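Local coordinates for tyrosine--tRNA ligase (Pyrococcus horikoshii, PDB 2CYC), which catalyses the two-step attachment of tyrosine to its cognate tRNA, activating the amino acid with ATP as Tyr-AMP before transfer to the acceptor end, at residues Thr15-Thr20 / Ala186-Arg191; Leu72-Ser77 / Val89-Ala94; Arg282-Asn287 / Asp328-Lys333. All blocks are in the same frame, centred on the assembly; numbering follows the deposited sequence.

Interaction 1: residues Thr15-Thr20 / Ala186-Arg191; sequences TEEVLT and AGMDQR. With TYR (tyrosine), chain C.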
loop_
_atom_site.group_PDB
_atom_site.type_symbol
_atom_site.label_atom_id
_atom_site.label_comp_id
_atom_site.label_asym_id
_atom_site.label_seq_id
_atom_site.Cartn_x
_atom_site.Cartn_y
_atom_site.Cartn_z
ATOM N N THR A 15 -30.809 -6.997 -7.608
ATOM C CA THR A 15 -30.295 -6.164 -6.524
ATOM C C THR A 15 -30.707 -6.814 -5.201
ATOM O O THR A 15 -31.848 -7.250 -5.047
ATOM C CB THR A 15 -30.890 -4.748 -6.543
ATOM O OG1 THR A 15 -30.403 -4.041 -7.686
ATOM C CG2 THR A 15 -30.512 -3.995 -5.269
ATOM N N GLU A 16 -29.782 -6.874 -4.253
ATOM C CA GLU A 16 -30.076 -7.457 -2.952
ATOM C C GLU A 16 -29.963 -6.407 -1.853
ATOM O O GLU A 16 -30.659 -6.467 -0.843
ATOM C CB GLU A 16 -29.112 -8.616 -2.657
ATOM C CG GLU A 16 -29.225 -9.164 -1.235
ATOM C CD GLU A 16 -28.361 -10.399 -0.998
ATOM O OE1 GLU A 16 -28.139 -10.748 0.183
ATOM O OE2 GLU A 16 -27.910 -11.022 -1.985
ATOM N N GLU A 17 -29.091 -5.433 -2.059
ATOM C CA GLU A 17 -28.891 -4.400 -1.061
ATOM C C GLU A 17 -28.458 -3.082 -1.691
ATOM O O GLU A 17 -27.693 -3.067 -2.657
ATOM C CB GLU A 17 -27.814 -4.855 -0.054
ATOM C CG GLU A 17 -27.469 -3.833 1.039
ATOM C CD GLU A 17 -26.295 -4.267 1.923
ATOM O OE1 GLU A 17 -26.434 -4.192 3.156
ATOM O OE2 GLU A 17 -25.224 -4.661 1.398
ATOM N N VAL A 18 -28.952 -1.983 -1.131
ATOM C CA VAL A 18 -28.561 -0.660 -1.586
ATOM C C VAL A 18 -28.210 0.172 -0.363
ATOM O O VAL A 18 -29.018 0.292 0.559
ATOM C CB VAL A 18 -29.689 0.062 -2.356
ATOM C CG1 VAL A 18 -29.242 1.497 -2.705
ATOM C CG2 VAL A 18 -30.012 -0.691 -3.626
ATOM N N LEU A 19 -26.992 0.713 -0.340
ATOM C CA LEU A 19 -26.557 1.575 0.758
ATOM C C LEU A 19 -26.338 2.978 0.178
ATOM O O LEU A 19 -25.278 3.240 -0.395
ATOM C CB LEU A 19 -25.235 1.075 1.360
ATOM C CG LEU A 19 -25.184 -0.377 1.843
ATOM C CD1 LEU A 19 -23.762 -0.756 2.232
ATOM C CD2 LEU A 19 -26.140 -0.549 3.017
ATOM N N THR A 20 -27.330 3.868 0.267
ATOM C CA THR A 20 -28.640 3.618 0.879
ATOM C C THR A 20 -29.675 4.198 -0.091
ATOM O O THR A 20 -29.343 5.035 -0.944
ATOM C CB THR A 20 -28.822 4.379 2.221
ATOM O OG1 THR A 20 -28.825 5.790 1.964
ATOM C CG2 THR A 20 -27.702 4.045 3.213
ATOM N N ALA A 186 -21.522 -4.050 -7.294
ATOM C CA ALA A 186 -20.790 -5.296 -7.085
ATOM C C ALA A 186 -21.720 -6.375 -6.555
ATOM O O ALA A 186 -22.885 -6.114 -6.252
ATOM C CB ALA A 186 -19.643 -5.086 -6.077
ATOM N N GLY A 187 -21.186 -7.590 -6.455
ATOM C CA GLY A 187 -21.939 -8.681 -5.876
ATOM C C GLY A 187 -21.821 -8.454 -4.372
ATOM O O GLY A 187 -20.896 -7.767 -3.921
ATOM N N MET A 188 -22.747 -9.021 -3.604
ATOM C CA MET A 188 -22.785 -8.887 -2.144
ATOM C C MET A 188 -21.490 -9.153 -1.381
ATOM O O MET A 188 -21.286 -8.574 -0.315
ATOM C CB MET A 188 -23.880 -9.790 -1.561
ATOM C CG MET A 188 -25.264 -9.169 -1.521
ATOM S SD MET A 188 -25.375 -7.765 -0.394
ATOM C CE MET A 188 -25.434 -8.566 1.203
ATOM N N ASP A 189 -20.620 -10.013 -1.907
ATOM C CA ASP A 189 -19.374 -10.322 -1.211
ATOM C C ASP A 189 -18.326 -9.213 -1.256
ATOM O O ASP A 189 -17.264 -9.324 -0.639
ATOM C CB ASP A 189 -18.765 -11.648 -1.716
ATOM C CG ASP A 189 -18.574 -11.693 -3.232
ATOM O OD1 ASP A 189 -18.757 -10.672 -3.922
ATOM O OD2 ASP A 189 -18.231 -12.780 -3.740
ATOM N N GLN A 190 -18.622 -8.141 -1.979
ATOM C CA GLN A 190 -17.701 -7.018 -2.065
ATOM C C GLN A 190 -18.156 -5.865 -1.175
ATOM O O GLN A 190 -17.486 -4.840 -1.119
ATOM C CB GLN A 190 -17.633 -6.497 -3.501
ATOM C CG GLN A 190 -17.245 -7.539 -4.529
ATOM C CD GLN A 190 -15.909 -8.143 -4.218
ATOM O OE1 GLN A 190 -14.893 -7.440 -4.167
ATOM N NE2 GLN A 190 -15.891 -9.452 -4.003
ATOM N N ARG A 191 -19.280 -6.031 -0.479
ATOM C CA ARG A 191 -19.844 -4.943 0.330
ATOM C C ARG A 191 -18.925 -4.288 1.345
ATOM O O ARG A 191 -19.056 -3.092 1.621
ATOM C CB ARG A 191 -21.147 -5.396 1.020
ATOM C CG ARG A 191 -20.963 -6.309 2.235
ATOM C CD ARG A 191 -22.324 -6.767 2.748
ATOM N NE ARG A 191 -23.167 -5.638 3.132
ATOM C CZ ARG A 191 -23.053 -4.981 4.282
ATOM N NH1 ARG A 191 -23.858 -3.960 4.546
ATOM N NH2 ARG A 191 -22.140 -5.356 5.175
HETATM N N TYR C . -12.638 -7.550 -5.709
HETATM C CA TYR C . -13.461 -7.799 -6.931
HETATM C C TYR C . -13.703 -9.297 -7.115
HETATM O O TYR C . -13.077 -10.092 -6.380
HETATM C CB TYR C . -12.755 -7.228 -8.170
HETATM C CG TYR C . -12.608 -5.719 -8.142
HETATM C CD1 TYR C . -13.729 -4.889 -8.097
HETATM C CD2 TYR C . -11.347 -5.118 -8.162
HETATM C CE1 TYR C . -13.595 -3.490 -8.067
HETATM C CE2 TYR C . -11.203 -3.731 -8.141
HETATM C CZ TYR C . -12.326 -2.922 -8.089
HETATM O OH TYR C . -12.172 -1.547 -8.055
HETATM O OXT TYR C . -14.510 -9.657 -7.993
#

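Interaction 2: residues Leu72-Ser77 / Val89-Ala94; sequences LADWHS and VIQEVA. With TYR (tyrosine), chain C.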
loop_
_atom_site.group_PDB
_atom_site.type_symbol
_atom_site.label_atom_id
_atom_site.label_comp_id
_atom_site.label_asym_id
_atom_site.label_seq_id
_atom_site.Cartn_x
_atom_site.Cartn_y
_atom_site.Cartn_z
ATOM N N LEU A 72 -11.873 -3.745 -15.600
ATOM C CA LEU A 72 -11.088 -4.979 -15.684
ATOM C C LEU A 72 -9.892 -4.803 -14.741
ATOM O O LEU A 72 -8.916 -4.113 -15.064
ATOM C CB LEU A 72 -10.632 -5.191 -17.133
ATOM C CG LEU A 72 -11.753 -5.037 -18.176
ATOM C CD1 LEU A 72 -11.178 -4.820 -19.579
ATOM C CD2 LEU A 72 -12.648 -6.262 -18.146
ATOM N N ALA A 73 -9.986 -5.429 -13.571
ATOM C CA ALA A 73 -8.966 -5.294 -12.525
ATOM C C ALA A 73 -7.702 -6.120 -12.737
ATOM O O ALA A 73 -7.484 -7.107 -12.021
ATOM C CB ALA A 73 -9.598 -5.633 -11.167
ATOM N N ASP A 74 -6.852 -5.697 -13.683
ATOM C CA ASP A 74 -5.641 -6.453 -13.989
ATOM C C ASP A 74 -4.582 -6.538 -12.887
ATOM O O ASP A 74 -4.228 -7.648 -12.482
ATOM C CB ASP A 74 -5.017 -6.000 -15.339
ATOM C CG ASP A 74 -4.738 -4.496 -15.425
ATOM O OD1 ASP A 74 -5.126 -3.720 -14.521
ATOM O OD2 ASP A 74 -4.122 -4.092 -16.438
ATOM N N TRP A 75 -4.083 -5.403 -12.390
ATOM C CA TRP A 75 -3.075 -5.452 -11.324
ATOM C C TRP A 75 -3.650 -6.159 -10.105
ATOM O O TRP A 75 -2.937 -6.887 -9.406
ATOM C CB TRP A 75 -2.609 -4.048 -10.909
ATOM C CG TRP A 75 -1.700 -3.380 -11.887
ATOM C CD1 TRP A 75 -1.589 -3.650 -13.229
ATOM C CD2 TRP A 75 -0.845 -2.256 -11.634
ATOM N NE1 TRP A 75 -0.724 -2.758 -13.821
ATOM C CE2 TRP A 75 -0.253 -1.892 -12.869
ATOM C CE3 TRP A 75 -0.525 -1.516 -10.484
ATOM C CZ2 TRP A 75 0.642 -0.816 -12.988
ATOM C CZ3 TRP A 75 0.366 -0.442 -10.601
ATOM C CH2 TRP A 75 0.939 -0.105 -11.848
ATOM N N HIS A 76 -4.939 -5.945 -9.850
ATOM C CA HIS A 76 -5.598 -6.574 -8.706
ATOM C C HIS A 76 -5.512 -8.094 -8.844
ATOM O O HIS A 76 -5.215 -8.791 -7.880
ATOM C CB HIS A 76 -7.081 -6.171 -8.619
ATOM C CG HIS A 76 -7.316 -4.692 -8.612
ATOM N ND1 HIS A 76 -7.108 -3.899 -9.721
ATOM C CD2 HIS A 76 -7.793 -3.870 -7.645
ATOM C CE1 HIS A 76 -7.453 -2.654 -9.440
ATOM N NE2 HIS A 76 -7.873 -2.609 -8.186
ATOM N N SER A 77 -5.787 -8.597 -10.044
ATOM C CA SER A 77 -5.742 -10.034 -10.310
ATOM C C SER A 77 -4.314 -10.554 -10.195
ATOM O O SER A 77 -4.087 -11.681 -9.760
ATOM C CB SER A 77 -6.291 -10.333 -11.711
ATOM O OG SER A 77 -7.625 -9.881 -11.838
ATOM N N VAL A 89 -0.468 -12.135 -19.223
ATOM C CA VAL A 89 -1.538 -13.029 -19.627
ATOM C C VAL A 89 -2.877 -12.497 -19.124
ATOM O O VAL A 89 -3.894 -12.588 -19.822
ATOM C CB VAL A 89 -1.299 -14.463 -19.093
ATOM C CG1 VAL A 89 -2.485 -15.355 -19.428
ATOM C CG2 VAL A 89 -0.028 -15.038 -19.724
ATOM N N ILE A 90 -2.870 -11.947 -17.911
ATOM C CA ILE A 90 -4.075 -11.374 -17.325
ATOM C C ILE A 90 -4.614 -10.288 -18.256
ATOM O O ILE A 90 -5.804 -10.251 -18.568
ATOM C CB ILE A 90 -3.763 -10.778 -15.929
ATOM C CG1 ILE A 90 -3.659 -11.917 -14.914
ATOM C CG2 ILE A 90 -4.834 -9.755 -15.514
ATOM C CD1 ILE A 90 -3.046 -11.504 -13.578
ATOM N N GLN A 91 -3.717 -9.428 -18.725
ATOM C CA GLN A 91 -4.103 -8.336 -19.611
ATOM C C GLN A 91 -4.613 -8.787 -20.980
ATOM O O GLN A 91 -5.555 -8.209 -21.526
ATOM C CB GLN A 91 -2.934 -7.353 -19.742
ATOM C CG GLN A 91 -2.766 -6.527 -18.461
ATOM C CD GLN A 91 -1.513 -5.666 -18.430
ATOM O OE1 GLN A 91 -1.490 -4.613 -17.787
ATOM N NE2 GLN A 91 -0.467 -6.114 -19.101
ATOM N N GLU A 92 -4.011 -9.835 -21.526
ATOM C CA GLU A 92 -4.441 -10.334 -22.819
ATOM C C GLU A 92 -5.837 -10.940 -22.679
ATOM O O GLU A 92 -6.719 -10.709 -23.516
ATOM C CB GLU A 92 -3.457 -11.388 -23.335
ATOM C CG GLU A 92 -4.029 -12.206 -24.480
ATOM C CD GLU A 92 -2.986 -13.031 -25.199
ATOM O OE1 GLU A 92 -2.101 -13.600 -24.519
ATOM O OE2 GLU A 92 -3.064 -13.121 -26.445
ATOM N N VAL A 93 -6.023 -11.718 -21.614
ATOM C CA VAL A 93 -7.302 -12.360 -21.335
ATOM C C VAL A 93 -8.397 -11.322 -21.106
ATOM O O VAL A 93 -9.508 -11.453 -21.617
ATOM C CB VAL A 93 -7.213 -13.268 -20.084
ATOM C CG1 VAL A 93 -8.606 -13.705 -19.655
ATOM C CG2 VAL A 93 -6.347 -14.500 -20.390
ATOM N N ALA A 94 -8.078 -10.292 -20.331
ATOM C CA ALA A 94 -9.039 -9.240 -20.030
ATOM C C ALA A 94 -9.574 -8.596 -21.315
ATOM O O ALA A 94 -10.782 -8.461 -21.502
ATOM C CB ALA A 94 -8.378 -8.177 -19.135
HETATM N N TYR C . -12.638 -7.550 -5.709
HETATM C CA TYR C . -13.461 -7.799 -6.931
HETATM C C TYR C . -13.703 -9.297 -7.115
HETATM O O TYR C . -13.077 -10.092 -6.380
HETATM C CB TYR C . -12.755 -7.228 -8.170
HETATM C CG TYR C . -12.608 -5.719 -8.142
HETATM C CD1 TYR C . -13.729 -4.889 -8.097
HETATM C CD2 TYR C . -11.347 -5.118 -8.162
HETATM C CE1 TYR C . -13.595 -3.490 -8.067
HETATM C CE2 TYR C . -11.203 -3.731 -8.141
HETATM C CZ TYR C . -12.326 -2.922 -8.089
HETATM O OH TYR C . -12.172 -1.547 -8.055
HETATM O OXT TYR C . -14.510 -9.657 -7.993
#

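Interaction 3: residues Arg282-Asn287 / Asp328-Lys333; sequences REVRYN and DFAEGK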
loop_
_atom_site.group_PDB
_atom_site.type_symbol
_atom_site.label_atom_id
_atom_site.label_comp_id
_atom_site.label_asym_id
_atom_site.label_seq_id
_atom_site.Cartn_x
_atom_site.Cartn_y
_atom_site.Cartn_z
ATOM N N ARG A 282 -39.425 -30.615 -3.217
ATOM C CA ARG A 282 -40.094 -29.781 -2.213
ATOM C C ARG A 282 -39.191 -28.877 -1.378
ATOM O O ARG A 282 -39.687 -28.068 -0.594
ATOM C CB ARG A 282 -40.936 -30.646 -1.268
ATOM C CG ARG A 282 -41.954 -31.515 -1.973
ATOM C CD ARG A 282 -42.993 -32.044 -1.002
ATOM N NE ARG A 282 -43.974 -32.880 -1.683
ATOM C CZ ARG A 282 -45.107 -33.310 -1.137
ATOM N NH1 ARG A 282 -45.414 -32.980 0.113
ATOM N NH2 ARG A 282 -45.932 -34.077 -1.841
ATOM N N GLU A 283 -37.876 -29.004 -1.531
ATOM C CA GLU A 283 -36.954 -28.164 -0.768
ATOM C C GLU A 283 -36.928 -26.758 -1.368
ATOM O O GLU A 283 -36.628 -26.590 -2.552
ATOM C CB GLU A 283 -35.549 -28.776 -0.790
ATOM C CG GLU A 283 -34.464 -27.957 -0.087
ATOM C CD GLU A 283 -34.789 -27.627 1.366
ATOM O OE1 GLU A 283 -35.359 -28.481 2.073
ATOM O OE2 GLU A 283 -34.453 -26.509 1.808
ATOM N N VAL A 284 -37.256 -25.754 -0.559
ATOM C CA VAL A 284 -37.261 -24.372 -1.031
ATOM C C VAL A 284 -36.346 -23.447 -0.239
ATOM O O VAL A 284 -36.200 -22.284 -0.597
ATOM C CB VAL A 284 -38.683 -23.758 -1.019
ATOM C CG1 VAL A 284 -39.596 -24.529 -1.964
ATOM C CG2 VAL A 284 -39.241 -23.753 0.403
ATOM N N ARG A 285 -35.737 -23.954 0.829
ATOM C CA ARG A 285 -34.825 -23.152 1.653
ATOM C C ARG A 285 -33.441 -23.061 0.993
ATOM O O ARG A 285 -32.887 -21.974 0.827
ATOM C CB ARG A 285 -34.694 -23.777 3.043
ATOM C CG ARG A 285 -33.605 -23.171 3.920
ATOM C CD ARG A 285 -33.294 -24.106 5.088
ATOM N NE ARG A 285 -32.190 -23.647 5.930
ATOM C CZ ARG A 285 -32.240 -22.576 6.716
ATOM N NH1 ARG A 285 -31.184 -22.243 7.446
ATOM N NH2 ARG A 285 -33.345 -21.840 6.773
ATOM N N TYR A 286 -32.878 -24.211 0.637
ATOM C CA TYR A 286 -31.582 -24.249 -0.030
ATOM C C TYR A 286 -31.787 -25.089 -1.284
ATOM O O TYR A 286 -31.883 -26.318 -1.224
ATOM C CB TYR A 286 -30.503 -24.864 0.869
ATOM C CG TYR A 286 -29.141 -24.778 0.232
ATOM C CD1 TYR A 286 -28.782 -25.647 -0.793
ATOM C CD2 TYR A 286 -28.247 -23.767 0.581
ATOM C CE1 TYR A 286 -27.577 -25.513 -1.465
ATOM C CE2 TYR A 286 -27.028 -23.622 -0.087
ATOM C CZ TYR A 286 -26.704 -24.499 -1.111
ATOM O OH TYR A 286 -25.522 -24.363 -1.797
ATOM N N ASN A 287 -31.843 -24.413 -2.423
ATOM C CA ASN A 287 -32.054 -25.075 -3.695
ATOM C C ASN A 287 -31.426 -24.231 -4.803
ATOM O O ASN A 287 -31.999 -23.227 -5.235
ATOM C CB ASN A 287 -33.568 -25.214 -3.900
ATOM C CG ASN A 287 -33.936 -26.077 -5.089
ATOM O OD1 ASN A 287 -34.935 -26.806 -5.049
ATOM N ND2 ASN A 287 -33.154 -25.989 -6.157
ATOM N N ASP A 328 -45.933 -24.342 -5.992
ATOM C CA ASP A 328 -46.116 -25.604 -6.687
ATOM C C ASP A 328 -44.980 -26.582 -6.403
ATOM O O ASP A 328 -45.198 -27.789 -6.355
ATOM C CB ASP A 328 -46.221 -25.352 -8.187
ATOM C CG ASP A 328 -47.631 -25.521 -8.708
ATOM O OD1 ASP A 328 -48.583 -25.199 -7.965
ATOM O OD2 ASP A 328 -47.786 -25.964 -9.865
ATOM N N PHE A 329 -43.772 -26.065 -6.205
ATOM C CA PHE A 329 -42.629 -26.931 -5.935
ATOM C C PHE A 329 -42.676 -27.416 -4.489
ATOM O O PHE A 329 -42.489 -28.602 -4.211
ATOM C CB PHE A 329 -41.305 -26.188 -6.187
ATOM C CG PHE A 329 -40.094 -27.089 -6.188
ATOM C CD1 PHE A 329 -39.731 -27.793 -7.339
ATOM C CD2 PHE A 329 -39.344 -27.273 -5.028
ATOM C CE1 PHE A 329 -38.642 -28.669 -7.335
ATOM C CE2 PHE A 329 -38.257 -28.146 -5.007
ATOM C CZ PHE A 329 -37.903 -28.849 -6.164
ATOM N N ALA A 330 -42.930 -26.494 -3.568
ATOM C CA ALA A 330 -42.998 -26.835 -2.152
ATOM C C ALA A 330 -44.088 -27.870 -1.898
ATOM O O ALA A 330 -43.924 -28.757 -1.059
ATOM C CB ALA A 330 -43.266 -25.584 -1.320
ATOM N N GLU A 331 -45.192 -27.757 -2.633
ATOM C CA GLU A 331 -46.311 -28.684 -2.484
ATOM C C GLU A 331 -46.156 -29.984 -3.276
ATOM O O GLU A 331 -47.083 -30.783 -3.340
ATOM C CB GLU A 331 -47.616 -27.987 -2.883
ATOM C CG GLU A 331 -47.987 -26.838 -1.952
ATOM C CD GLU A 331 -49.165 -26.015 -2.447
ATOM O OE1 GLU A 331 -49.557 -25.068 -1.733
ATOM O OE2 GLU A 331 -49.694 -26.304 -3.541
ATOM N N GLY A 332 -44.990 -30.195 -3.880
ATOM C CA GLY A 332 -44.767 -31.410 -4.646
ATOM C C GLY A 332 -45.583 -31.517 -5.921
ATOM O O GLY A 332 -45.789 -32.607 -6.444
ATOM N N LYS A 333 -46.064 -30.391 -6.432
ATOM C CA LYS A 333 -46.835 -30.410 -7.668
ATOM C C LYS A 333 -45.922 -30.195 -8.884
ATOM O O LYS A 333 -46.307 -30.458 -10.026
ATOM C CB LYS A 333 -47.936 -29.350 -7.605
ATOM C CG LYS A 333 -48.991 -29.681 -6.554
ATOM C CD LYS A 333 -49.937 -28.523 -6.291
ATOM C CE LYS A 333 -50.900 -28.871 -5.160
ATOM N NZ LYS A 333 -51.923 -27.812 -4.944
HETATM O O HOH W 1 -41.224 -30.456 -5.770
#

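Interaction 1: residues Thr15-Thr20 / Ala186-Arg191
Arg191 reaches across to Glu17 and grips its carboxylate side-on, and the pair is a clear example of a bidentate salt bridge tying a strand to a neighbouring loop. From the base outward, CB of Arg191 lies 4.2 Å from Glu17 OE2. CG sits between the backbone N and the carbonyl carbon (chi1 76°), and after a bend at chi3 the NE/NH1 edge of the guanidinium is turned to the acid. On the way, CD passes 3.8 Å from Glu17 OE2. NE then gives a 2.9 Å bond to Glu17 OE2, nearly straight at 175°, lying in the guanidinium plane and using the syn lone pair. NH1 closes the fork with a more bent 2.9 Å bond to Glu17 OE1, consistent with the 35° twist between the two flat groups. Beyond this, Leu19 CD1 brushes NH1.

Met188 packs beside the bridge, its chain bent at both middle torsions. Its CG lies 3.3 Å from Glu16 OE2, SD rests 3.8 Å from Glu17 CB, and the methyl CE comes to 3.6 Å from Glu16 OE1. Two acidic chains thus pack on a thioether, Glu16 crossing it at about a right angle. On the far side of the same turn, Gln190 OE1 accepts a 2.7 Å bond from the amino N of the bound tyrosine, while its NE2 bonds to Asp189 OD1.

Glu17 OE2 has a second donor in His222 ND1, which probably keeps the carboxylate ionised. His222 belongs to strand 214-223, which runs between strands 15-19 and 183-187 in the mixed sheet; Glu16 and Glu17 both face His222, a classic beta bulge. Leu19 meanwhile leans on helix 191-200, so the contact bridges a sheet edge and the turn leading into that helix.

Interaction 2: residues Leu72-Ser77 / Val89-Ala94
Ile90 overlaps the first turn of helix 74-79 with both of its branches. CG2 lies 3.7 Å from Asp74 CA, and CD1 reaches 3.7 Å from Ser77 C, near that residue's CB as well. With CG1 anti to the carbonyl carbon (chi1 -77°) and CG2 anti to the backbone N, the two methyls spread along the other helix and touch it one turn apart. Further along helix 87-108, Ala94 CB meets Leu72 CB at 4.2 Å, where the strand has not yet given way to helix.

Between these apolar patches, Gln91 lays its CG 3.4 Å from Asp74 OD2. The same carboxylate oxygen is hydrogen-bonded to Ser122 OG, while Asp74 OD1 turns back to its own helix and takes a weak bond from Trp75 N. Ser77 OG folds back to Ala73 O at 2.8 Å. Ser77 N reaches that oxygen from the opposite face of its plane, so one buried carbonyl is gripped twice.

The other side of this short helix serves the substrate. His76 presents a ring face to the bound tyrosine, whose CE2 lies 3.3 Å above the plane and offset toward the rim, and Ala73 CB touches TYR CD2 at 3.5 Å. Tyr168 meets the imidazole edge-to-face, and Asp175 OD2 makes a weak hydrogen bond with NE2. Replacing His76 by an alanine removes that flat surface, which is likely to open a gap beside the ligand ring and to leave Asp175 OD2 without its weak partner and Tyr168 without its aromatic neighbour.

Ala73, centre of an inverse gamma turn and N-cap of the helix, marks the switch from parallel strand 69-72 into helix 74-79; a substrate held where a strand's C-terminal end passes into a helix is characteristic of the Rossmann-type catalytic fold of class I synthetases.

Interaction 3: residues Arg282-Asn287 / Asp328-Lys333
Phe329 packs against the loop of Arg282 and Glu283, and here the contact is tight and largely buried. Its ring carbon CE2 lies 3.3 Å from Glu283 O, an oblique approach, and about as near to Arg282 N. The ring is carried out to this loop by a chi1 of -169°, which sets CG opposite the backbone N, and Val284 CG1 sits at the ring edge, 4.1 Å from CD2. The same methyl rests 3.9 Å from Ala330 CB. A water completes this part: it lies over the centre of one ring face, accepts from Arg282 N and donates to Phe329 O over 2.7 Å. Arg282 CA adds a CA-H...O contact to that same carbonyl.

The solvent side is carried by the extended Arg282 chain, close along its aliphatic part, with CD 3.4 Å from Ala330 O, but loose at its tip, where one guanidinium face is turned to Glu331 O and NH2 stays 3.8 Å from it. Gly332 CA comes within 3.4 Å of Arg282 NE, with little room between them. Beyond, Lys333 pairs with Glu331 on the exposed turn.

Leu290 of helix 288-297 and Leu339 of helix 336-350 also touch the Phe329 ring, placing it among helices well away from the tyrosine pocket. What the loop covers is a Schellman motif, with Lys333 N bonded to Asp328 O, Gly332 N to Phe329 O, and Gly332 as C-prime residue ending helix 322-330.

Interactions 1 and 2 share one ligand: both touch the bound tyrosine, Gln190 at its amino group and Ala73 and His76, at the start of helix 74-79, at its ring, although their centres lie 24 Å apart and their nearest atoms about 9 Å apart. Along the chain, interaction 2 is nested within the loop that interaction 1 closes, so the pocket is assembled from pieces distant in sequence. Interaction 3 comes later in the chain and has no part in the pocket. Its centre is 27 Å from that of interaction 1 and 41 Å from that of interaction 2, which lies on the opposite side of the chain's centre.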